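Local coordinates for protein L-methionine gamma-lyase (Fusobacterium nucleatum subsp. nucleatum, PDB 6LXU) that belongs to the fold-type I family of pyridoxal-phosphate-dependent enzymes and carries its cofactor covalently attached to the protein within a four-chain assembly, at residues A[31-36]-A[63-68]; A[164-169]-A[302-307]; A[203-208]-A[225-230]; A[271-276]-A[382-387]. All blocks are in the same frame, centred on the assembly; numbering follows the deposited sequence. Where two conformers were deposited one is given.

Contact 1 (A[31-36]-A[63-68])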
loop_
_atom_site.group_PDB
_atom_site.type_symbol
_atom_site.label_atom_id
_atom_site.label_comp_id
_atom_site.label_asym_id
_atom_site.label_seq_id
_atom_site.Cartn_x
_atom_site.Cartn_y
_atom_site.Cartn_z
ATOM N N PRO A 31 -2.018 -4.195 11.918
ATOM C CA PRO A 31 -2.782 -4.230 10.664
ATOM C C PRO A 31 -3.059 -2.842 10.105
ATOM O O PRO A 31 -3.183 -1.862 10.867
ATOM C CB PRO A 31 -4.077 -4.943 11.051
ATOM C CG PRO A 31 -3.692 -5.742 12.255
ATOM C CD PRO A 31 -2.679 -4.987 12.973
ATOM N N ILE A 32 -3.193 -2.778 8.785
ATOM C CA ILE A 32 -3.533 -1.527 8.107
ATOM C C ILE A 32 -5.039 -1.531 7.953
ATOM O O ILE A 32 -5.584 -2.239 7.117
ATOM C CB ILE A 32 -2.810 -1.374 6.757
ATOM C CG1 ILE A 32 -1.313 -1.666 6.910
ATOM C CG2 ILE A 32 -3.066 0.025 6.214
ATOM C CD1 ILE A 32 -0.544 -1.633 5.604
ATOM N N TYR A 33 -5.713 -0.728 8.782
ATOM C CA TYR A 33 -7.162 -0.647 8.751
ATOM C C TYR A 33 -7.554 0.387 7.689
ATOM O O TYR A 33 -7.958 1.523 7.993
ATOM C CB TYR A 33 -7.691 -0.377 10.181
ATOM C CG TYR A 33 -7.416 -1.568 11.189
ATOM C CD1 TYR A 33 -8.098 -2.756 11.075
ATOM C CD2 TYR A 33 -6.492 -1.450 12.219
ATOM C CE1 TYR A 33 -7.901 -3.786 11.973
ATOM C CE2 TYR A 33 -6.290 -2.485 13.124
ATOM C CZ TYR A 33 -6.988 -3.657 12.987
ATOM O OH TYR A 33 -6.765 -4.683 13.888
ATOM N N GLN A 34 -7.376 -0.014 6.432
ATOM C CA GLN A 34 -7.596 0.849 5.290
ATOM C C GLN A 34 -9.105 0.862 4.993
ATOM O O GLN A 34 -9.600 0.171 4.114
ATOM C CB GLN A 34 -6.744 0.381 4.096
ATOM C CG GLN A 34 -6.763 1.370 2.950
ATOM C CD GLN A 34 -5.882 2.582 3.166
ATOM O OE1 GLN A 34 -4.775 2.449 3.687
ATOM N NE2 GLN A 34 -6.337 3.756 2.757
ATOM N N THR A 35 -9.809 1.652 5.817
ATOM C CA THR A 35 -11.267 1.707 5.819
ATOM C C THR A 35 -11.698 3.141 5.983
ATOM O O THR A 35 -11.000 3.930 6.624
ATOM C CB THR A 35 -11.869 0.836 6.939
ATOM O OG1 THR A 35 -13.253 0.616 6.654
ATOM C CG2 THR A 35 -11.706 1.433 8.334
ATOM N N SER A 36 -12.851 3.489 5.412
ATOM C CA SER A 36 -13.482 4.774 5.725
ATOM C C SER A 36 -14.384 4.626 6.948
ATOM O O SER A 36 -14.344 5.457 7.849
ATOM C CB SER A 36 -14.291 5.286 4.542
ATOM O OG SER A 36 -15.270 4.348 4.160
ATOM N N GLY A 63 -11.229 8.932 13.853
ATOM C CA GLY A 63 -10.185 8.088 14.409
ATOM C C GLY A 63 -10.189 6.741 13.733
ATOM O O GLY A 63 -11.174 6.345 13.134
ATOM N N ASN A 64 -9.059 6.036 13.843
ATOM C CA ASN A 64 -8.856 4.771 13.150
ATOM C C ASN A 64 -7.857 3.964 13.984
ATOM O O ASN A 64 -6.921 4.542 14.506
ATOM C CB ASN A 64 -8.302 5.077 11.741
ATOM C CG ASN A 64 -7.910 3.843 10.964
ATOM O OD1 ASN A 64 -6.902 3.200 11.259
ATOM N ND2 ASN A 64 -8.697 3.507 9.941
ATOM N N PRO A 65 -8.044 2.636 14.086
ATOM C CA PRO A 65 -7.153 1.892 14.990
ATOM C C PRO A 65 -5.672 1.934 14.614
ATOM O O PRO A 65 -4.825 1.970 15.501
ATOM C CB PRO A 65 -7.717 0.476 15.010
ATOM C CG PRO A 65 -8.877 0.467 14.107
ATOM C CD PRO A 65 -9.127 1.811 13.547
ATOM N N THR A 66 -5.345 1.895 13.320
ATOM C CA THR A 66 -3.944 2.038 12.918
ATOM C C THR A 66 -3.399 3.390 13.375
ATOM O O THR A 66 -2.339 3.499 13.976
ATOM C CB THR A 66 -3.770 1.854 11.400
ATOM O OG1 THR A 66 -4.379 0.631 10.985
ATOM C CG2 THR A 66 -2.301 1.904 11.013
ATOM N N THR A 67 -4.170 4.440 13.105
ATOM C CA THR A 67 -3.764 5.783 13.477
ATOM C C THR A 67 -3.659 5.951 14.996
ATOM O O THR A 67 -2.771 6.648 15.472
ATOM C CB THR A 67 -4.730 6.782 12.861
ATOM O OG1 THR A 67 -4.818 6.459 11.472
ATOM C CG2 THR A 67 -4.257 8.191 13.032
ATOM N N THR A 68 -4.563 5.312 15.733
ATOM C CA THR A 68 -4.492 5.373 17.198
ATOM C C THR A 68 -3.153 4.880 17.740
ATOM O O THR A 68 -2.600 5.470 18.670
ATOM C CB THR A 68 -5.634 4.567 17.824
ATOM O OG1 THR A 68 -6.856 5.221 17.481
ATOM C CG2 THR A 68 -5.515 4.476 19.346
#
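T66 and Y33 meet where loop 31-36, with successive inverse gamma turns centred on Y33 and Q34, passes the first turn of helix 65-78 at a subunit interface. The T66 hydroxyl is central: OG1 donates to P31 O at 2.8 Å and accepts from Y33 N at 2.9 Å, so one buried atom holds the loop backbone on both flanks of I32. With chi1 at -52°, OG1 lies anti to its own carbonyl carbon, facing the loop. N64, the N-cap residue, adds a second grip: ND2 donates to Y33 O at 2.9 Å, in the carbonyl plane and nearly straight (165°), and has T60 OG1 as a further partner, while OD1 takes a weak capping bond from T66 N. Beside these bonds, P65 CG lies over one face of the Y33 ring, a CH-pi contact 4.0 Å from the ring centroid. Packing thins toward T35, whose CG2 stays 4.0 Å from N64 ND2 and whose OG1 bonds T37 O. Every touching residue is buried; protein, not solvent, closes the outer side, Y25 of the second subunit standing edge-to-face to Y33. Within the chain, helix 250-260 packs on I32 and Q34 through Q251 and on N64 through P250.

Contact 2 (A[164-169]-A[302-307])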
loop_
_atom_site.group_PDB
_atom_site.type_symbol
_atom_site.label_atom_id
_atom_site.label_comp_id
_atom_site.label_asym_id
_atom_site.label_seq_id
_atom_site.Cartn_x
_atom_site.Cartn_y
_atom_site.Cartn_z
ATOM N N LEU A 164 19.649 27.932 12.324
ATOM C CA LEU A 164 19.482 27.035 13.482
ATOM C C LEU A 164 19.442 27.803 14.810
ATOM O O LEU A 164 20.112 27.470 15.795
ATOM C CB LEU A 164 20.516 25.906 13.474
ATOM C CG LEU A 164 20.360 25.012 12.227
ATOM C CD1 LEU A 164 21.490 24.007 12.119
ATOM C CD2 LEU A 164 19.024 24.286 12.179
ATOM N N LYS A 165 18.614 28.837 14.808
ATOM C CA LYS A 165 18.372 29.657 15.985
ATOM C C LYS A 165 17.827 28.827 17.130
ATOM O O LYS A 165 16.914 28.014 16.946
ATOM C CB LYS A 165 17.376 30.756 15.631
ATOM C CG LYS A 165 17.053 31.741 16.746
ATOM C CD LYS A 165 16.035 32.769 16.261
ATOM C CE LYS A 165 15.714 33.803 17.306
ATOM N NZ LYS A 165 14.920 34.907 16.713
ATOM N N ILE A 166 18.369 29.085 18.318
ATOM C CA ILE A 166 17.969 28.414 19.542
ATOM C C ILE A 166 17.227 29.407 20.438
ATOM O O ILE A 166 17.668 30.558 20.608
ATOM C CB ILE A 166 19.213 27.892 20.303
ATOM C CG1 ILE A 166 20.020 26.883 19.470
ATOM C CG2 ILE A 166 18.828 27.290 21.649
ATOM C CD1 ILE A 166 19.244 25.634 19.075
ATOM N N VAL A 167 16.105 28.980 20.995
ATOM C CA VAL A 167 15.374 29.787 21.985
ATOM C C VAL A 167 15.052 28.903 23.178
ATOM O O VAL A 167 14.970 27.679 23.062
ATOM C CB VAL A 167 14.120 30.485 21.406
ATOM C CG1 VAL A 167 14.481 31.273 20.148
ATOM C CG2 VAL A 167 13.000 29.508 21.122
ATOM N N ASP A 168 14.898 29.543 24.342
ATOM C CA ASP A 168 14.811 28.840 25.621
ATOM C C ASP A 168 13.364 28.505 25.929
ATOM O O ASP A 168 12.596 29.370 26.368
ATOM C CB ASP A 168 15.414 29.720 26.720
ATOM C CG ASP A 168 15.620 28.989 28.036
ATOM O OD1 ASP A 168 14.758 28.183 28.416
ATOM O OD2 ASP A 168 16.649 29.267 28.700
ATOM N N LEU A 169 12.978 27.251 25.704
ATOM C CA LEU A 169 11.580 26.861 25.824
ATOM C C LEU A 169 11.035 27.013 27.238
ATOM O O LEU A 169 9.907 27.454 27.415
ATOM C CB LEU A 169 11.391 25.436 25.336
ATOM C CG LEU A 169 11.691 25.216 23.845
ATOM C CD1 LEU A 169 11.451 23.753 23.509
ATOM C CD2 LEU A 169 10.817 26.115 22.982
ATOM N N GLU A 302 24.585 27.450 25.118
ATOM C CA GLU A 302 24.333 27.009 26.487
ATOM C C GLU A 302 22.871 26.622 26.707
ATOM O O GLU A 302 22.593 25.694 27.457
ATOM C CB GLU A 302 24.788 28.062 27.506
ATOM C CG GLU A 302 26.295 28.327 27.519
ATOM C CD GLU A 302 27.153 27.164 27.994
ATOM O OE1 GLU A 302 26.653 26.206 28.614
ATOM O OE2 GLU A 302 28.382 27.212 27.741
ATOM N N ILE A 303 21.952 27.302 26.017
ATOM C CA ILE A 303 20.529 26.932 26.064
ATOM C C ILE A 303 20.319 25.573 25.388
ATOM O O ILE A 303 19.637 24.696 25.909
ATOM C CB ILE A 303 19.653 28.012 25.399
ATOM C CG1 ILE A 303 19.700 29.320 26.213
ATOM C CG2 ILE A 303 18.216 27.540 25.253
ATOM C CD1 ILE A 303 19.263 30.543 25.444
ATOM N N ALA A 304 20.937 25.388 24.220
ATOM C CA ALA A 304 20.857 24.106 23.516
ATOM C C ALA A 304 21.371 22.972 24.389
ATOM O O ALA A 304 20.753 21.912 24.462
ATOM C CB ALA A 304 21.635 24.157 22.207
ATOM N N LYS A 305 22.490 23.211 25.073
ATOM C CA LYS A 305 23.064 22.201 25.962
ATOM C C LYS A 305 22.125 21.827 27.116
ATOM O O LYS A 305 22.128 20.692 27.568
ATOM C CB LYS A 305 24.410 22.686 26.499
ATOM C CG LYS A 305 25.202 21.629 27.253
ATOM C CD LYS A 305 26.525 22.204 27.723
ATOM C CE LYS A 305 27.356 21.154 28.443
ATOM N NZ LYS A 305 28.576 21.739 29.062
ATOM N N LYS A 306 21.321 22.772 27.589
ATOM C CA LYS A 306 20.387 22.496 28.669
ATOM C C LYS A 306 19.135 21.770 28.229
ATOM O O LYS A 306 18.595 20.986 28.994
ATOM C CB LYS A 306 19.930 23.790 29.319
ATOM C CG LYS A 306 20.932 24.537 30.177
ATOM C CD LYS A 306 21.152 23.787 31.465
ATOM C CE LYS A 306 21.974 24.581 32.458
ATOM N NZ LYS A 306 22.078 23.851 33.740
ATOM N N GLN A 307 18.612 22.076 27.034
ATOM C CA GLN A 307 17.304 21.540 26.632
ATOM C C GLN A 307 17.353 20.467 25.540
ATOM O O GLN A 307 16.309 19.899 25.234
ATOM C CB GLN A 307 16.342 22.678 26.256
ATOM C CG GLN A 307 16.606 23.323 24.914
ATOM C CD GLN A 307 15.786 24.571 24.633
ATOM O OE1 GLN A 307 15.077 25.107 25.497
ATOM N NE2 GLN A 307 15.900 25.067 23.406
HETATM O O HOH W 1 14.596 25.480 28.174
#
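Q307 and the backbone on both sides of D168 are joined by two hydrogen bonds from a single carboxamide: NE2 donates to V167 O at 2.8 Å, and OE1 accepts from L169 N at 3.0 Å. The contact ties the beta-alpha connection between strand 151-157 and helix 169-176, part of the cofactor-binding domain of the fold-type I architecture, to helix 301-307, which precedes strand 314-319 of the smaller five-stranded sheet. The L169 N-H points at a lone pair of OE1 within the carbonyl plane, whereas NE2 approaches V167 O tilted 25° from that carbonyl's plane. With one end donating and the other accepting, the amide is fixed in rotation and its N and O ends are told apart. Its reach comes from a chain that leaves the helix with CG between the backbone N and carbonyl carbon (chi1 75°) and then runs extended.

A water donates to both Q307 OE1 and D168 OD1, each at 2.7 Å, giving OE1 a second donor. D168 is the N-cap of helix 169-176, and its OD1 also accepts from A171 N, so the water couples the capping carboxylate to the glutamine.

Farther out the contact turns apolar. I166 and I303 lie alongside, pointing opposite ways, their CG2 methyls 3.7 Å apart, and I166 CG1 is 4.2 Å from A304 CB. At the more exposed margin I303 stands across D168, its CG2 methyl resting 3.7 Å from D168 CA.

Contact 3 (A[203-208]-A[225-230])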
loop_
_atom_site.group_PDB
_atom_site.type_symbol
_atom_site.label_atom_id
_atom_site.label_comp_id
_atom_site.label_asym_id
_atom_site.label_seq_id
_atom_site.Cartn_x
_atom_site.Cartn_y
_atom_site.Cartn_z
ATOM N N VAL A 203 5.738 23.450 28.233
ATOM C CA VAL A 203 4.997 23.761 27.002
ATOM C C VAL A 203 3.642 23.052 27.046
ATOM O O VAL A 203 3.518 21.981 27.610
ATOM C CB VAL A 203 5.850 23.329 25.793
ATOM C CG1 VAL A 203 5.079 23.338 24.480
ATOM C CG2 VAL A 203 7.094 24.201 25.723
ATOM N N ASP A 204 2.610 23.664 26.457
ATOM C CA ASP A 204 1.282 23.063 26.462
ATOM C C ASP A 204 1.031 22.072 25.318
ATOM O O ASP A 204 0.380 21.070 25.531
ATOM C CB ASP A 204 0.222 24.149 26.403
ATOM C CG ASP A 204 0.278 25.060 27.603
ATOM O OD1 ASP A 204 -0.127 24.611 28.696
ATOM O OD2 ASP A 204 0.748 26.194 27.462
ATOM N N ILE A 205 1.508 22.406 24.107
ATOM C CA ILE A 205 1.218 21.593 22.912
ATOM C C ILE A 205 2.499 21.462 22.107
ATOM O O ILE A 205 3.174 22.453 21.858
ATOM C CB ILE A 205 0.135 22.254 22.023
ATOM C CG1 ILE A 205 -1.148 22.548 22.818
ATOM C CG2 ILE A 205 -0.145 21.384 20.795
ATOM C CD1 ILE A 205 -2.148 23.415 22.075
ATOM N N VAL A 206 2.804 20.234 21.678
ATOM C CA VAL A 206 3.901 19.969 20.761
ATOM C C VAL A 206 3.318 19.576 19.415
ATOM O O VAL A 206 2.388 18.767 19.350
ATOM C CB VAL A 206 4.818 18.846 21.283
ATOM C CG1 VAL A 206 5.765 18.333 20.200
ATOM C CG2 VAL A 206 5.600 19.349 22.481
ATOM N N VAL A 207 3.883 20.139 18.349
ATOM C CA VAL A 207 3.515 19.771 16.982
ATOM C C VAL A 207 4.767 19.293 16.242
ATOM O O VAL A 207 5.900 19.726 16.504
ATOM C CB VAL A 207 2.802 20.913 16.229
ATOM C CG1 VAL A 207 1.544 21.332 16.958
ATOM C CG2 VAL A 207 3.724 22.084 15.978
ATOM N N HIS A 208 4.530 18.377 15.302
ATOM C CA HIS A 208 5.581 17.828 14.428
ATOM C C HIS A 208 5.138 17.746 12.988
ATOM O O HIS A 208 4.010 17.359 12.711
ATOM C CB HIS A 208 5.912 16.375 14.790
ATOM C CG HIS A 208 6.642 16.215 16.075
ATOM N ND1 HIS A 208 8.004 16.396 16.174
ATOM C CD2 HIS A 208 6.193 15.876 17.307
ATOM C CE1 HIS A 208 8.354 16.173 17.432
ATOM N NE2 HIS A 208 7.280 15.856 18.135
ATOM N N VAL A 225 0.417 15.854 16.750
ATOM C CA VAL A 225 0.249 16.759 17.883
ATOM C C VAL A 225 0.274 15.936 19.158
ATOM O O VAL A 225 -0.323 14.867 19.190
ATOM C CB VAL A 225 -1.103 17.507 17.789
ATOM C CG1 VAL A 225 -1.319 18.429 18.987
ATOM C CG2 VAL A 225 -1.222 18.287 16.487
ATOM N N VAL A 226 0.944 16.446 20.199
ATOM C CA VAL A 226 0.861 15.848 21.531
ATOM C C VAL A 226 0.503 16.930 22.534
ATOM O O VAL A 226 1.108 17.993 22.560
ATOM C CB VAL A 226 2.159 15.156 21.961
ATOM C CG1 VAL A 226 1.986 14.507 23.339
ATOM C CG2 VAL A 226 2.553 14.087 20.945
ATOM N N THR A 227 -0.490 16.632 23.374
ATOM C CA THR A 227 -0.921 17.558 24.411
ATOM C C THR A 227 -1.751 16.815 25.457
ATOM O O THR A 227 -1.900 15.598 25.410
ATOM C CB THR A 227 -1.658 18.766 23.773
ATOM O OG1 THR A 227 -1.931 19.755 24.773
ATOM C CG2 THR A 227 -2.964 18.385 23.118
ATOM N N ARG A 228 -2.290 17.585 26.409
ATOM C CA ARG A 228 -3.181 17.028 27.433
ATOM C C ARG A 228 -4.486 16.570 26.798
ATOM O O ARG A 228 -4.923 17.139 25.780
ATOM C CB ARG A 228 -3.535 18.071 28.503
ATOM C CG ARG A 228 -2.392 18.695 29.247
ATOM C CD ARG A 228 -2.883 19.786 30.194
ATOM N NE ARG A 228 -3.446 21.002 29.584
ATOM C CZ ARG A 228 -2.766 22.113 29.233
ATOM N NH1 ARG A 228 -1.446 22.168 29.348
ATOM N NH2 ARG A 228 -3.411 23.159 28.743
ATOM N N GLN A 229 -5.125 15.567 27.392
ATOM C CA GLN A 229 -6.331 14.972 26.806
ATOM C C GLN A 229 -7.426 15.979 26.491
ATOM O O GLN A 229 -8.048 15.891 25.423
ATOM C CB GLN A 229 -6.916 13.891 27.723
ATOM C CG GLN A 229 -7.946 13.006 27.046
ATOM C CD GLN A 229 -7.311 12.068 26.055
ATOM O OE1 GLN A 229 -6.382 11.337 26.408
ATOM N NE2 GLN A 229 -7.791 12.077 24.810
ATOM N N GLU A 230 -7.669 16.915 27.403
ATOM C CA GLU A 230 -8.730 17.907 27.226
ATOM C C GLU A 230 -8.519 18.741 25.958
ATOM O O GLU A 230 -9.465 18.964 25.192
ATOM C CB GLU A 230 -8.888 18.806 28.472
ATOM C CG GLU A 230 -7.701 19.699 28.815
ATOM C CD GLU A 230 -7.764 20.295 30.218
ATOM O OE1 GLU A 230 -8.876 20.563 30.727
ATOM O OE2 GLU A 230 -6.683 20.507 30.812
#
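V206 and V226 form the hydrogen-bonded pair between strands 205-209 and 223-227, adjacent in the seven-stranded sheet of the fold-type I cofactor domain, where 223-227 runs antiparallel to both its neighbours. V206 N reaches V226 O and V226 N reaches V206 O, both at 2.9 Å. On one face of the sheet I205 CG2 lies 3.7 Å from V225 CG1, while V207 and V225 lie side by side; helix 89-100 covers this layer. V206 and V226 project to the other face, under helix 65-78. At the end of strand 223-227, T227 holds OG1 opposite its own N (chi1 -173°), and the hydroxyl donates to D204 O at 2.8 Å, well tilted from the carbonyl plane. R228 bends at chi3 (-67°), which swings its guanidinium back beside D204. NH1 meets D204 OD1 at 2.9 Å in a straight salt bridge; OD1 lies at the guanidinium edge, in its plane, and offers its anti lone pair, away from OD2, the two planar groups being almost perpendicular. OD2 is held by H177 and V184 N, so both carboxylate oxygens are held; E230 is a weak, long partner of R228 NE. Beside the valine pair sits a CA-H...O contact, V225 CA to V206 O, 3.3 Å.

Contact 4 (A[271-276]-A[382-387])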
loop_
_atom_site.group_PDB
_atom_site.type_symbol
_atom_site.label_atom_id
_atom_site.label_comp_id
_atom_site.label_asym_id
_atom_site.label_seq_id
_atom_site.Cartn_x
_atom_site.Cartn_y
_atom_site.Cartn_z
ATOM N N CYS A 271 22.837 11.979 14.149
ATOM C CA CYS A 271 23.604 12.912 14.985
ATOM C C CYS A 271 25.089 12.594 14.994
ATOM O O CYS A 271 25.907 13.519 14.973
ATOM C CB CYS A 271 23.062 12.944 16.408
ATOM S SG CYS A 271 21.417 13.686 16.551
ATOM N N LYS A 272 25.453 11.320 15.032
ATOM C CA LYS A 272 26.866 10.902 14.982
ATOM C C LYS A 272 27.499 11.394 13.682
ATOM O O LYS A 272 28.583 12.002 13.674
ATOM C CB LYS A 272 26.963 9.372 15.087
ATOM C CG LYS A 272 28.370 8.771 15.093
ATOM C CD LYS A 272 28.330 7.255 14.911
ATOM C CE LYS A 272 29.701 6.604 15.007
ATOM N NZ LYS A 272 30.351 6.870 16.318
ATOM N N ASN A 273 26.830 11.124 12.569
ATOM C CA ASN A 273 27.299 11.607 11.281
ATOM C C ASN A 273 27.407 13.120 11.280
ATOM O O ASN A 273 28.410 13.673 10.820
ATOM C CB ASN A 273 26.338 11.204 10.150
ATOM C CG ASN A 273 26.490 9.764 9.695
ATOM O OD1 ASN A 273 27.384 9.043 10.121
ATOM N ND2 ASN A 273 25.594 9.347 8.787
ATOM N N ALA A 274 26.374 13.793 11.767
ATOM C CA ALA A 274 26.349 15.249 11.693
ATOM C C ALA A 274 27.480 15.888 12.483
ATOM O O ALA A 274 28.106 16.829 11.995
ATOM C CB ALA A 274 25.013 15.791 12.162
ATOM N N ARG A 275 27.747 15.401 13.688
ATOM C CA ARG A 275 28.813 16.003 14.499
ATOM C C ARG A 275 30.165 15.895 13.790
ATOM O O ARG A 275 30.964 16.851 13.800
ATOM C CB ARG A 275 28.833 15.408 15.920
ATOM C CG ARG A 275 27.705 15.990 16.768
ATOM C CD ARG A 275 27.620 15.522 18.212
ATOM N NE ARG A 275 26.696 14.397 18.369
ATOM C CZ ARG A 275 27.037 13.107 18.352
ATOM N NH1 ARG A 275 28.309 12.745 18.183
ATOM N NH2 ARG A 275 26.106 12.171 18.504
ATOM N N THR A 276 30.425 14.765 13.139
ATOM C CA THR A 276 31.651 14.578 12.392
ATOM C C THR A 276 31.726 15.511 11.188
ATOM O O THR A 276 32.785 16.092 10.892
ATOM C CB THR A 276 31.757 13.100 11.968
ATOM O OG1 THR A 276 31.790 12.299 13.149
ATOM C CG2 THR A 276 32.989 12.839 11.158
ATOM N N GLU A 382 24.065 7.634 5.476
ATOM C CA GLU A 382 25.157 7.041 4.720
ATOM C C GLU A 382 26.416 6.975 5.581
ATOM O O GLU A 382 26.530 7.654 6.616
ATOM C CB GLU A 382 25.455 7.836 3.451
ATOM C CG GLU A 382 24.279 7.984 2.496
ATOM C CD GLU A 382 23.476 9.252 2.679
ATOM O OE1 GLU A 382 23.577 9.872 3.765
ATOM O OE2 GLU A 382 22.755 9.638 1.733
ATOM N N ASN A 383 27.377 6.155 5.169
ATOM C CA ASN A 383 28.651 6.136 5.892
ATOM C C ASN A 383 29.288 7.515 5.822
ATOM O O ASN A 383 29.347 8.135 4.761
ATOM C CB ASN A 383 29.556 5.059 5.357
ATOM C CG ASN A 383 28.966 3.691 5.599
ATOM O OD1 ASN A 383 28.186 3.192 4.787
ATOM N ND2 ASN A 383 29.276 3.108 6.749
ATOM N N VAL A 384 29.700 8.015 6.982
ATOM C CA VAL A 384 30.110 9.413 7.074
ATOM C C VAL A 384 31.314 9.716 6.177
ATOM O O VAL A 384 31.424 10.817 5.635
ATOM C CB VAL A 384 30.358 9.828 8.535
ATOM C CG1 VAL A 384 31.628 9.224 9.099
ATOM C CG2 VAL A 384 30.352 11.345 8.680
ATOM N N GLU A 385 32.187 8.728 5.989
ATOM C CA GLU A 385 33.356 8.900 5.122
ATOM C C GLU A 385 32.913 9.210 3.701
ATOM O O GLU A 385 33.574 9.974 2.995
ATOM C CB GLU A 385 34.251 7.654 5.105
ATOM C CG GLU A 385 34.863 7.258 6.446
ATOM C CD GLU A 385 33.941 6.496 7.395
ATOM O OE1 GLU A 385 32.796 6.140 7.013
ATOM O OE2 GLU A 385 34.380 6.237 8.541
ATOM N N ASP A 386 31.799 8.613 3.267
ATOM C CA ASP A 386 31.294 8.827 1.920
ATOM C C ASP A 386 30.626 10.193 1.779
ATOM O O ASP A 386 30.756 10.845 0.739
ATOM C CB ASP A 386 30.308 7.711 1.548
ATOM C CG ASP A 386 30.943 6.334 1.561
ATOM O OD1 ASP A 386 32.160 6.222 1.236
ATOM O OD2 ASP A 386 30.237 5.352 1.886
ATOM N N ILE A 387 29.898 10.629 2.806
ATOM C CA ILE A 387 29.288 11.951 2.765
ATOM C C ILE A 387 30.394 13.016 2.709
ATOM O O ILE A 387 30.329 13.932 1.896
ATOM C CB ILE A 387 28.360 12.209 3.973
ATOM C CG1 ILE A 387 27.241 11.144 4.074
ATOM C CG2 ILE A 387 27.736 13.596 3.866
ATOM C CD1 ILE A 387 26.499 11.196 5.400
HETATM O O HOH W 2 28.646 6.642 9.306
#
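Helix-to-helix packing joins the middle of helix 263-282 to the N-terminal turn of the C-terminal helix 384-396, with N273 and V384 at its centre. The N273 carboxamide serves the incoming backbone at two points. ND2 donates to E382 O at 2.9 Å; the bond is bent (130° at the hydrogen) and E382 O stands 35° out of the amide plane, although the donor lies in the carbonyl plane. ND2 also has G380 O as a partner, which shares the amide hydrogens between two carbonyls of the segment leading into the helix. At the other end, OD1 takes a hydrogen from a water at 2.8 Å, and the same water accepts from V384 N at 2.9 Å. This water serves a first-turn N-H of helix 384-396, where the N-cap residue N383 makes no capping bond with its side chain.

The remaining packing is slight. N273 passes V384 antiparallel, bringing OD1 within 3.5 Å of V384 CB. With chi1 at 72°, V384 turns CG2 away from its N and toward T276, whose methyl CG2 it meets at 3.9 Å, the apolar pair of the exposed margin. Deeper in, I387 CD1 lies 4.0 Å from N273 ND2.

The far side of segment 382-387 faces the fourth subunit, where E382 bonds H17 and D386 bonds T13 of that chain. Helix 384-396 follows strand 374-378 of the five-stranded sheet, and it packs on helix 263-282 also through I277, which touches both V384 and I387.

In the fold
Contact 1 is wholly buried and contact 3 nearly so, R228 alone reaching its margin; contact 3 lies inside the chain, between sheet strands, whereas contact 1 is enclosed by neighbouring subunits. They share helix 65-78, which begins in contact 1 and covers V206 and V226 in contact 3. Contact 2 is partly open, and contact 4 is buried except at T276; each brings in a helix of the C-terminal part (301-307, 384-396), and their segments alternate along the sequence. Chemistry follows place. Strand-to-strand backbone bonds and a salt bridge mark contact 3, whereas contacts 2 and 4 rely on a side-chain amide with a bridging water, and contact 1 adds a threonine hydroxyl to the N64 amide.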